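Local coordinates for yeast glycogen phosphorylase (Saccharomyces cerevisiae, PDB 1YGP), which belongs to the carbohydrate phosphorylase family of the GT-B clan and carries a bound pyridoxal-5'-phosphate, at residues Arg256-Phe264 against Asn276-Thr285; Ile431-Val442 against Leu452-Glu460. All coordinates share one frame; numbering follows the deposited sequence.

Interaction 1 of 2, residues Arg256-Phe264 against Asn276-Thr285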
loop_
_atom_site.group_PDB
_atom_site.type_symbol
_atom_site.label_atom_id
_atom_site.label_comp_id
_atom_site.label_asym_id
_atom_site.label_seq_id
_atom_site.Cartn_x
_atom_site.Cartn_y
_atom_site.Cartn_z
ATOM N N ARG A 256 9.439 11.787 17.401
ATOM C CA ARG A 256 9.143 12.553 16.202
ATOM C C ARG A 256 8.593 11.566 15.218
ATOM O O ARG A 256 9.134 10.467 15.105
ATOM C CB ARG A 256 10.340 13.188 15.493
ATOM C CG ARG A 256 11.259 14.141 16.273
ATOM C CD ARG A 256 12.054 15.088 15.359
ATOM N NE ARG A 256 12.404 14.470 14.081
ATOM C CZ ARG A 256 12.818 15.180 13.023
ATOM N NH1 ARG A 256 12.966 16.511 13.071
ATOM N NH2 ARG A 256 12.989 14.549 11.859
ATOM N N VAL A 257 7.515 11.913 14.549
ATOM C CA VAL A 257 6.912 11.058 13.542
ATOM C C VAL A 257 6.893 11.903 12.288
ATOM O O VAL A 257 7.265 13.091 12.370
ATOM C CB VAL A 257 5.481 10.650 13.915
ATOM C CG1 VAL A 257 5.546 9.670 15.054
ATOM C CG2 VAL A 257 4.657 11.840 14.387
ATOM N N LEU A 258 6.504 11.351 11.142
ATOM C CA LEU A 258 6.495 12.144 9.935
ATOM C C LEU A 258 5.117 12.177 9.364
ATOM O O LEU A 258 4.440 11.151 9.411
ATOM C CB LEU A 258 7.388 11.586 8.870
ATOM C CG LEU A 258 8.871 11.709 9.063
ATOM C CD1 LEU A 258 9.531 11.274 7.777
ATOM C CD2 LEU A 258 9.286 13.139 9.343
ATOM N N ALA A 259 4.703 13.315 8.817
ATOM C CA ALA A 259 3.392 13.446 8.224
ATOM C C ALA A 259 3.663 13.549 6.732
ATOM O O ALA A 259 4.411 14.422 6.287
ATOM C CB ALA A 259 2.733 14.704 8.718
ATOM N N VAL A 260 3.148 12.637 5.929
ATOM C CA VAL A 260 3.348 12.675 4.498
ATOM C C VAL A 260 1.962 12.997 3.967
ATOM O O VAL A 260 0.979 12.380 4.415
ATOM C CB VAL A 260 3.859 11.289 4.055
ATOM C CG1 VAL A 260 3.912 11.140 2.545
ATOM C CG2 VAL A 260 5.252 11.124 4.636
ATOM N N ALA A 261 1.871 13.972 3.065
ATOM C CA ALA A 261 0.612 14.389 2.470
ATOM C C ALA A 261 0.172 13.537 1.297
ATOM O O ALA A 261 1.002 12.963 0.569
ATOM C CB ALA A 261 0.708 15.800 1.957
ATOM N N TYR A 262 -1.154 13.443 1.141
ATOM C CA TYR A 262 -1.821 12.796 0.024
ATOM C C TYR A 262 -2.887 13.791 -0.425
ATOM O O TYR A 262 -3.689 14.296 0.373
ATOM C CB TYR A 262 -2.497 11.508 0.450
ATOM C CG TYR A 262 -1.548 10.341 0.648
ATOM C CD1 TYR A 262 -0.683 10.333 1.747
ATOM C CD2 TYR A 262 -1.533 9.274 -0.256
ATOM C CE1 TYR A 262 0.195 9.273 1.950
ATOM C CE2 TYR A 262 -0.650 8.200 -0.056
ATOM C CZ TYR A 262 0.209 8.214 1.050
ATOM O OH TYR A 262 1.087 7.179 1.285
ATOM N N ASP A 263 -2.845 14.172 -1.691
ATOM C CA ASP A 263 -3.776 15.099 -2.274
ATOM C C ASP A 263 -4.934 14.478 -3.036
ATOM O O ASP A 263 -4.796 13.639 -3.938
ATOM C CB ASP A 263 -2.987 16.013 -3.169
ATOM C CG ASP A 263 -2.226 17.094 -2.420
ATOM O OD1 ASP A 263 -2.588 17.429 -1.302
ATOM O OD2 ASP A 263 -1.269 17.639 -2.961
ATOM N N PHE A 264 -6.120 14.919 -2.683
ATOM C CA PHE A 264 -7.319 14.445 -3.319
ATOM C C PHE A 264 -7.855 15.665 -4.065
ATOM O O PHE A 264 -8.120 16.682 -3.411
ATOM C CB PHE A 264 -8.267 13.940 -2.210
ATOM C CG PHE A 264 -9.598 13.468 -2.775
ATOM C CD1 PHE A 264 -10.650 14.384 -2.956
ATOM C CD2 PHE A 264 -9.743 12.140 -3.174
ATOM C CE1 PHE A 264 -11.837 13.965 -3.547
ATOM C CE2 PHE A 264 -10.939 11.733 -3.764
ATOM C CZ PHE A 264 -11.982 12.640 -3.954
ATOM N N ASN A 276 -8.572 21.344 -3.317
ATOM C CA ASN A 276 -7.835 20.212 -2.817
ATOM C C ASN A 276 -8.138 19.823 -1.383
ATOM O O ASN A 276 -8.497 20.663 -0.538
ATOM C CB ASN A 276 -6.379 20.556 -2.991
ATOM C CG ASN A 276 -5.438 19.460 -2.541
ATOM O OD1 ASN A 276 -4.686 19.620 -1.589
ATOM N ND2 ASN A 276 -5.450 18.301 -3.171
ATOM N N LEU A 277 -8.040 18.514 -1.151
ATOM C CA LEU A 277 -8.207 17.947 0.166
ATOM C C LEU A 277 -6.825 17.380 0.413
ATOM O O LEU A 277 -6.302 16.703 -0.485
ATOM C CB LEU A 277 -9.267 16.877 0.095
ATOM C CG LEU A 277 -9.740 16.112 1.330
ATOM C CD1 LEU A 277 -10.154 17.077 2.426
ATOM C CD2 LEU A 277 -10.931 15.238 0.946
ATOM N N ARG A 278 -6.183 17.716 1.531
ATOM C CA ARG A 278 -4.872 17.196 1.821
ATOM C C ARG A 278 -5.004 16.396 3.098
ATOM O O ARG A 278 -5.424 16.903 4.148
ATOM C CB ARG A 278 -3.872 18.334 1.991
ATOM C CG ARG A 278 -2.505 17.763 2.356
ATOM C CD ARG A 278 -1.387 18.746 2.142
ATOM N NE ARG A 278 -1.026 18.764 0.737
ATOM C CZ ARG A 278 0.091 19.321 0.270
ATOM N NH1 ARG A 278 0.954 19.925 1.083
ATOM N NH2 ARG A 278 0.374 19.217 -1.026
ATOM N N LEU A 279 -4.669 15.119 2.996
ATOM C CA LEU A 279 -4.828 14.206 4.108
ATOM C C LEU A 279 -3.417 13.787 4.516
ATOM O O LEU A 279 -2.522 13.784 3.667
ATOM C CB LEU A 279 -5.671 13.030 3.627
ATOM C CG LEU A 279 -6.938 13.360 2.849
ATOM C CD1 LEU A 279 -7.135 12.297 1.803
ATOM C CD2 LEU A 279 -8.126 13.481 3.771
ATOM N N TRP A 280 -3.175 13.471 5.781
ATOM C CA TRP A 280 -1.866 13.104 6.247
ATOM C C TRP A 280 -1.853 11.644 6.634
ATOM O O TRP A 280 -2.822 11.145 7.207
ATOM C CB TRP A 280 -1.474 13.916 7.485
ATOM C CG TRP A 280 -1.466 15.422 7.263
ATOM C CD1 TRP A 280 -2.485 16.246 7.695
ATOM C CD2 TRP A 280 -0.507 16.085 6.552
ATOM N NE1 TRP A 280 -2.172 17.434 7.241
ATOM C CE2 TRP A 280 -1.012 17.393 6.554
ATOM C CE3 TRP A 280 0.690 15.769 5.905
ATOM C CZ2 TRP A 280 -0.305 18.395 5.883
ATOM C CZ3 TRP A 280 1.386 16.782 5.241
ATOM C CH2 TRP A 280 0.891 18.085 5.225
ATOM N N GLN A 281 -0.749 10.955 6.365
ATOM C CA GLN A 281 -0.493 9.579 6.789
ATOM C C GLN A 281 0.677 9.665 7.749
ATOM O O GLN A 281 1.605 10.424 7.426
ATOM C CB GLN A 281 -0.095 8.751 5.609
ATOM C CG GLN A 281 0.523 7.405 5.935
ATOM C CD GLN A 281 0.749 6.645 4.658
ATOM O OE1 GLN A 281 -0.084 5.820 4.314
ATOM N NE2 GLN A 281 1.796 6.878 3.876
ATOM N N ALA A 282 0.700 8.952 8.876
ATOM C CA ALA A 282 1.836 9.051 9.779
ATOM C C ALA A 282 2.889 8.041 9.414
ATOM O O ALA A 282 2.523 6.899 9.129
ATOM C CB ALA A 282 1.482 8.751 11.203
ATOM N N ARG A 283 4.171 8.388 9.378
ATOM C CA ARG A 283 5.239 7.455 9.046
ATOM C C ARG A 283 6.315 7.560 10.122
ATOM O O ARG A 283 6.366 8.589 10.799
ATOM C CB ARG A 283 5.817 7.782 7.690
ATOM C CG ARG A 283 4.847 7.355 6.581
ATOM C CD ARG A 283 5.549 7.489 5.237
ATOM N NE ARG A 283 4.653 7.426 4.092
ATOM C CZ ARG A 283 5.015 7.872 2.874
ATOM N NH1 ARG A 283 6.226 8.393 2.644
ATOM N NH2 ARG A 283 4.136 7.863 1.871
ATOM N N PRO A 284 7.093 6.512 10.440
ATOM C CA PRO A 284 8.196 6.528 11.389
ATOM C C PRO A 284 9.389 7.313 10.875
ATOM O O PRO A 284 9.557 7.460 9.658
ATOM C CB PRO A 284 8.522 5.093 11.592
ATOM C CG PRO A 284 8.254 4.537 10.210
ATOM C CD PRO A 284 6.926 5.166 9.904
ATOM N N THR A 285 10.255 7.806 11.762
ATOM C CA THR A 285 11.423 8.522 11.286
ATOM C C THR A 285 12.390 7.443 10.848
ATOM O O THR A 285 13.221 7.668 9.975
ATOM C CB THR A 285 12.047 9.374 12.394
ATOM O OG1 THR A 285 11.799 8.694 13.612
ATOM C CG2 THR A 285 11.485 10.781 12.450
#

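Interaction 2 of 2, residues Ile431-Val442 against Leu452-Glu460. Unlike the reference sequence in segment 431-442: E440 (reference Gln).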
loop_
_atom_site.group_PDB
_atom_site.type_symbol
_atom_site.label_atom_id
_atom_site.label_comp_id
_atom_site.label_asym_id
_atom_site.label_seq_id
_atom_site.Cartn_x
_atom_site.Cartn_y
_atom_site.Cartn_z
ATOM N N ILE A 431 -1.510 27.272 27.205
ATOM C CA ILE A 431 -2.910 27.274 27.612
ATOM C C ILE A 431 -3.052 27.935 28.976
ATOM O O ILE A 431 -4.007 28.697 29.188
ATOM C CB ILE A 431 -3.471 25.839 27.637
ATOM C CG1 ILE A 431 -3.412 25.311 26.210
ATOM C CG2 ILE A 431 -4.934 25.803 28.106
ATOM C CD1 ILE A 431 -3.871 23.859 25.977
ATOM N N TYR A 432 -2.112 27.735 29.905
ATOM C CA TYR A 432 -2.179 28.437 31.175
ATOM C C TYR A 432 -2.046 29.933 30.944
ATOM O O TYR A 432 -2.855 30.693 31.483
ATOM C CB TYR A 432 -1.081 27.942 32.101
ATOM C CG TYR A 432 -1.420 26.627 32.799
ATOM C CD1 TYR A 432 -2.751 26.236 32.926
ATOM C CD2 TYR A 432 -0.414 25.838 33.370
ATOM C CE1 TYR A 432 -3.089 25.089 33.617
ATOM C CE2 TYR A 432 -0.750 24.678 34.061
ATOM C CZ TYR A 432 -2.096 24.316 34.177
ATOM O OH TYR A 432 -2.474 23.167 34.846
ATOM N N ASP A 433 -1.127 30.386 30.089
ATOM C CA ASP A 433 -0.988 31.809 29.809
ATOM C C ASP A 433 -2.215 32.453 29.194
ATOM O O ASP A 433 -2.695 33.478 29.689
ATOM C CB ASP A 433 0.169 32.061 28.872
ATOM C CG ASP A 433 1.555 32.078 29.503
ATOM O OD1 ASP A 433 1.756 31.600 30.624
ATOM O OD2 ASP A 433 2.454 32.580 28.833
ATOM N N ILE A 434 -2.742 31.823 28.142
ATOM C CA ILE A 434 -3.942 32.253 27.438
ATOM C C ILE A 434 -5.070 32.460 28.452
ATOM O O ILE A 434 -5.696 33.523 28.513
ATOM C CB ILE A 434 -4.244 31.139 26.371
ATOM C CG1 ILE A 434 -3.289 31.317 25.173
ATOM C CG2 ILE A 434 -5.714 31.180 25.930
ATOM C CD1 ILE A 434 -3.306 30.198 24.099
ATOM N N ASN A 435 -5.285 31.466 29.316
ATOM C CA ASN A 435 -6.342 31.505 30.321
ATOM C C ASN A 435 -6.130 32.628 31.315
ATOM O O ASN A 435 -7.100 33.254 31.746
ATOM C CB ASN A 435 -6.415 30.199 31.112
ATOM C CG ASN A 435 -7.630 30.149 32.030
ATOM O OD1 ASN A 435 -8.765 30.178 31.588
ATOM N ND2 ASN A 435 -7.546 30.018 33.335
ATOM N N TRP A 436 -4.865 32.915 31.651
ATOM C CA TRP A 436 -4.532 33.923 32.642
ATOM C C TRP A 436 -4.980 35.285 32.182
ATOM O O TRP A 436 -5.770 35.943 32.865
ATOM C CB TRP A 436 -3.023 33.988 32.911
ATOM C CG TRP A 436 -2.692 34.990 34.003
ATOM C CD1 TRP A 436 -2.140 36.194 33.661
ATOM C CD2 TRP A 436 -2.906 34.844 35.359
ATOM N NE1 TRP A 436 -2.006 36.827 34.802
ATOM C CE2 TRP A 436 -2.438 36.080 35.834
ATOM C CE3 TRP A 436 -3.401 33.903 36.265
ATOM C CZ2 TRP A 436 -2.453 36.383 37.202
ATOM C CZ3 TRP A 436 -3.420 34.200 37.634
ATOM C CH2 TRP A 436 -2.948 35.431 38.098
ATOM N N PHE A 437 -4.496 35.714 31.030
ATOM C CA PHE A 437 -4.894 37.011 30.556
ATOM C C PHE A 437 -6.409 37.076 30.330
ATOM O O PHE A 437 -7.022 38.092 30.664
ATOM C CB PHE A 437 -4.125 37.299 29.291
ATOM C CG PHE A 437 -2.619 37.343 29.507
ATOM C CD1 PHE A 437 -2.056 38.226 30.426
ATOM C CD2 PHE A 437 -1.789 36.502 28.766
ATOM C CE1 PHE A 437 -0.670 38.258 30.590
ATOM C CE2 PHE A 437 -0.407 36.544 28.941
ATOM C CZ PHE A 437 0.153 37.421 29.851
ATOM N N PHE A 438 -7.079 36.019 29.842
ATOM C CA PHE A 438 -8.528 36.025 29.613
ATOM C C PHE A 438 -9.229 36.284 30.937
ATOM O O PHE A 438 -10.071 37.173 31.023
ATOM C CB PHE A 438 -8.980 34.671 29.027
ATOM C CG PHE A 438 -10.482 34.456 29.016
ATOM C CD1 PHE A 438 -11.323 35.247 28.228
ATOM C CD2 PHE A 438 -11.036 33.458 29.817
ATOM C CE1 PHE A 438 -12.711 35.039 28.247
ATOM C CE2 PHE A 438 -12.426 33.250 29.837
ATOM C CZ PHE A 438 -13.265 34.042 29.053
ATOM N N LEU A 439 -8.851 35.570 31.990
ATOM C CA LEU A 439 -9.464 35.745 33.281
ATOM C C LEU A 439 -9.170 37.125 33.885
ATOM O O LEU A 439 -9.996 37.684 34.621
ATOM C CB LEU A 439 -8.972 34.582 34.107
ATOM C CG LEU A 439 -10.054 33.643 34.588
ATOM C CD1 LEU A 439 -11.097 33.324 33.533
ATOM C CD2 LEU A 439 -9.374 32.378 34.961
ATOM N N GLU A 440 -8.041 37.754 33.550
ATOM C CA GLU A 440 -7.795 39.131 33.948
ATOM C C GLU A 440 -8.831 39.977 33.240
ATOM O O GLU A 440 -9.617 40.661 33.894
ATOM C CB GLU A 440 -6.442 39.647 33.524
ATOM C CG GLU A 440 -5.329 39.311 34.484
ATOM C CD GLU A 440 -3.995 39.976 34.142
ATOM O OE1 GLU A 440 -3.896 40.717 33.153
ATOM O OE2 GLU A 440 -3.035 39.745 34.883
ATOM N N ASP A 441 -8.928 39.885 31.921
ATOM C CA ASP A 441 -9.900 40.652 31.174
ATOM C C ASP A 441 -11.316 40.507 31.703
ATOM O O ASP A 441 -12.079 41.474 31.713
ATOM C CB ASP A 441 -9.842 40.216 29.737
ATOM C CG ASP A 441 -8.626 40.749 29.007
ATOM O OD1 ASP A 441 -7.516 40.725 29.552
ATOM O OD2 ASP A 441 -8.806 41.193 27.872
ATOM N N VAL A 442 -11.657 39.323 32.213
ATOM C CA VAL A 442 -12.977 39.106 32.753
ATOM C C VAL A 442 -13.051 39.868 34.048
ATOM O O VAL A 442 -14.029 40.599 34.244
ATOM C CB VAL A 442 -13.272 37.620 33.031
ATOM C CG1 VAL A 442 -14.703 37.461 33.527
ATOM C CG2 VAL A 442 -13.190 36.820 31.750
ATOM N N LEU A 452 -18.062 33.728 38.486
ATOM C CA LEU A 452 -17.934 33.856 37.034
ATOM C C LEU A 452 -16.543 33.391 36.641
ATOM O O LEU A 452 -16.398 32.585 35.733
ATOM C CB LEU A 452 -18.036 35.290 36.552
ATOM C CG LEU A 452 -18.692 35.694 35.231
ATOM C CD1 LEU A 452 -18.080 37.007 34.822
ATOM C CD2 LEU A 452 -18.452 34.717 34.115
ATOM N N LEU A 453 -15.519 33.830 37.367
ATOM C CA LEU A 453 -14.160 33.508 37.016
ATOM C C LEU A 453 -14.010 32.007 37.045
ATOM O O LEU A 453 -13.484 31.446 36.088
ATOM C CB LEU A 453 -13.210 34.182 37.995
ATOM C CG LEU A 453 -12.142 35.056 37.336
ATOM C CD1 LEU A 453 -12.805 36.179 36.560
ATOM C CD2 LEU A 453 -11.232 35.673 38.389
ATOM N N SER A 454 -14.597 31.341 38.033
ATOM C CA SER A 454 -14.517 29.891 38.085
ATOM C C SER A 454 -15.264 29.265 36.930
ATOM O O SER A 454 -14.720 28.375 36.295
ATOM C CB SER A 454 -15.131 29.318 39.351
ATOM N N ARG A 455 -16.458 29.734 36.594
ATOM C CA ARG A 455 -17.265 29.126 35.555
ATOM C C ARG A 455 -16.746 29.297 34.135
ATOM O O ARG A 455 -16.810 28.379 33.315
ATOM C CB ARG A 455 -18.676 29.679 35.544
ATOM C CG ARG A 455 -19.569 29.398 36.736
ATOM C CD ARG A 455 -21.032 29.684 36.377
ATOM N NE ARG A 455 -21.204 31.001 35.780
ATOM C CZ ARG A 455 -21.354 32.110 36.500
ATOM N NH1 ARG A 455 -21.376 32.078 37.836
ATOM N NH2 ARG A 455 -21.389 33.276 35.861
ATOM N N ILE A 456 -16.255 30.486 33.812
ATOM C CA ILE A 456 -15.853 30.814 32.466
ATOM C C ILE A 456 -14.422 30.339 32.207
ATOM O O ILE A 456 -13.966 30.426 31.064
ATOM C CB ILE A 456 -16.091 32.374 32.349
ATOM C CG1 ILE A 456 -16.458 32.693 30.917
ATOM C CG2 ILE A 456 -14.863 33.201 32.772
ATOM C CD1 ILE A 456 -16.848 34.161 30.665
ATOM N N SER A 457 -13.689 29.831 33.201
ATOM C CA SER A 457 -12.297 29.466 33.003
ATOM C C SER A 457 -12.103 28.303 32.058
ATOM O O SER A 457 -12.902 27.375 32.003
ATOM C CB SER A 457 -11.633 29.088 34.321
ATOM O OG SER A 457 -10.236 28.784 34.249
ATOM N N ILE A 458 -10.976 28.361 31.342
ATOM C CA ILE A 458 -10.568 27.299 30.455
ATOM C C ILE A 458 -10.085 26.163 31.339
ATOM O O ILE A 458 -10.372 25.022 30.992
ATOM C CB ILE A 458 -9.445 27.782 29.513
ATOM C CG1 ILE A 458 -9.974 28.848 28.566
ATOM C CG2 ILE A 458 -8.909 26.616 28.704
ATOM C CD1 ILE A 458 -8.858 29.518 27.729
ATOM N N ILE A 459 -9.373 26.343 32.452
ATOM C CA ILE A 459 -8.991 25.175 33.241
ATOM C C ILE A 459 -10.070 24.962 34.290
ATOM O O ILE A 459 -10.369 25.873 35.077
ATOM C CB ILE A 459 -7.611 25.359 33.935
ATOM C CG1 ILE A 459 -6.489 25.101 32.969
ATOM C CG2 ILE A 459 -7.405 24.318 35.020
ATOM C CD1 ILE A 459 -6.282 26.113 31.838
ATOM N N GLU A 460 -10.664 23.765 34.258
ATOM C CA GLU A 460 -11.686 23.321 35.193
ATOM C C GLU A 460 -10.964 22.724 36.374
ATOM O O GLU A 460 -10.268 21.717 36.233
ATOM C CB GLU A 460 -12.579 22.245 34.582
ATOM C CG GLU A 460 -13.657 21.688 35.502
ATOM C CD GLU A 460 -14.616 20.729 34.813
ATOM O OE1 GLU A 460 -15.549 21.206 34.171
ATOM O OE2 GLU A 460 -14.448 19.513 34.915
#

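Interaction 1 of 2, residues Arg256-Phe264 against Asn276-Thr285
Residues L258-F264 pair with L277-R283 as antiparallel strands, their short axes 4.6 Å apart at closest and 140° between directions. L258, V260, Y262 and F264 form the hydrogen-bonded pairs with R283, Q281, L279 and L277, each by two backbone bonds. The side chains of A259, A261, D263, R278, W280 and A282 lie on one face; those of L258, V260, Y262, F264, L277, L279, Q281 and R283 lie on the other.

On the first face R278 grips D263 side-on, with one nitrogen to each oxygen. R278 NE reaches D263 OD1 at 2.9 Å and R278 NH2 reaches D263 OD2 at 3.0 Å. Carboxylate and guanidinium are nearly coplanar. The bend at chi3 of R278 (-81°) turns the guanidinium so that A261 CB lies against one face, offset toward its rim. A second arginine, R223, also pairs with D263, and D342 holds the other end of R278. The six-membered ring of W280 touches the two alanines, with W280 CE3 3.6 Å from A259 CB and W280 CZ3 3.5 Å from A261 CB. Its NE1 is hydrogen-bonded to S339 OG.

On the other face R283 runs extended across V260. V260 CG1 packs over the guanidinium, 3.4 Å from R283 NH2. That NH2 donates to Y262 OH at 3.2 Å, in the guanidinium plane, with the tyrosine ring turned 86° to it. E222 is the salt-bridge partner of R283. The two strands form a twisted beta hairpin, with strand 221-232 alongside 255-267, in the large mixed sheet of the chain.

Interaction 2 of 2, residues Ile431-Val442 against Leu452-Glu460
Helix 431-442 packs against the short helix 452-456 and the turn and strand that follow it. The two helix axes approach to 10.2 Å at an angle of 140°. N435 points at the turn and bonds it at two places. Its OD1 accepts the backbone N of I458 at 2.9 Å, from above the carbonyl plane. Its ND2 donates to S457 OG at 3.1 Å. CG lies anti to the backbone N of N435 (chi1 -172°), which carries the amide across to the turn. S457 OG in turn donates to I459 O at 3.0 Å, a bond within the turn that holds the hydroxyl in place for N435. Strand 459-460 is an outer strand of a small three-stranded antiparallel sheet.

Apolar side chains flank the amide along the helix. Toward its C-terminal end, L439 CG meets L453 CG at 3.7 Å, and V442 CG1 touches L452 CD1 at 3.6 Å. F438 turns its ring edge to the carbonyl of I456, with CE2 3.4 Å from I456 O. Toward the start, the edge of the Y432 ring meets I459, with CE1 3.5 Å from CG1 of I459. I431 and I434 pack on I458, and L473 of helix 470-477 touches all three.

In the fold
Both interactions are largely buried, but they join different elements. Interaction 1 pairs two neighbouring strands of the nine-stranded mixed sheet; interaction 2 seats a helix on a short helix and an edge strand of a small sheet. Backbone bonds hold the hairpin, and charged side chains add to it on both faces, with partners in strand 221-232 and helix 322-350. The helix contact is mostly apolar, and one amide, that of N435, makes both of its hydrogen bonds across the segments. Interaction 1 also comes near the second subunit, whose N214 packs on R283; interaction 2 meets no other chain. Their centres are 35 Å apart, and their nearest atoms about 19 Å.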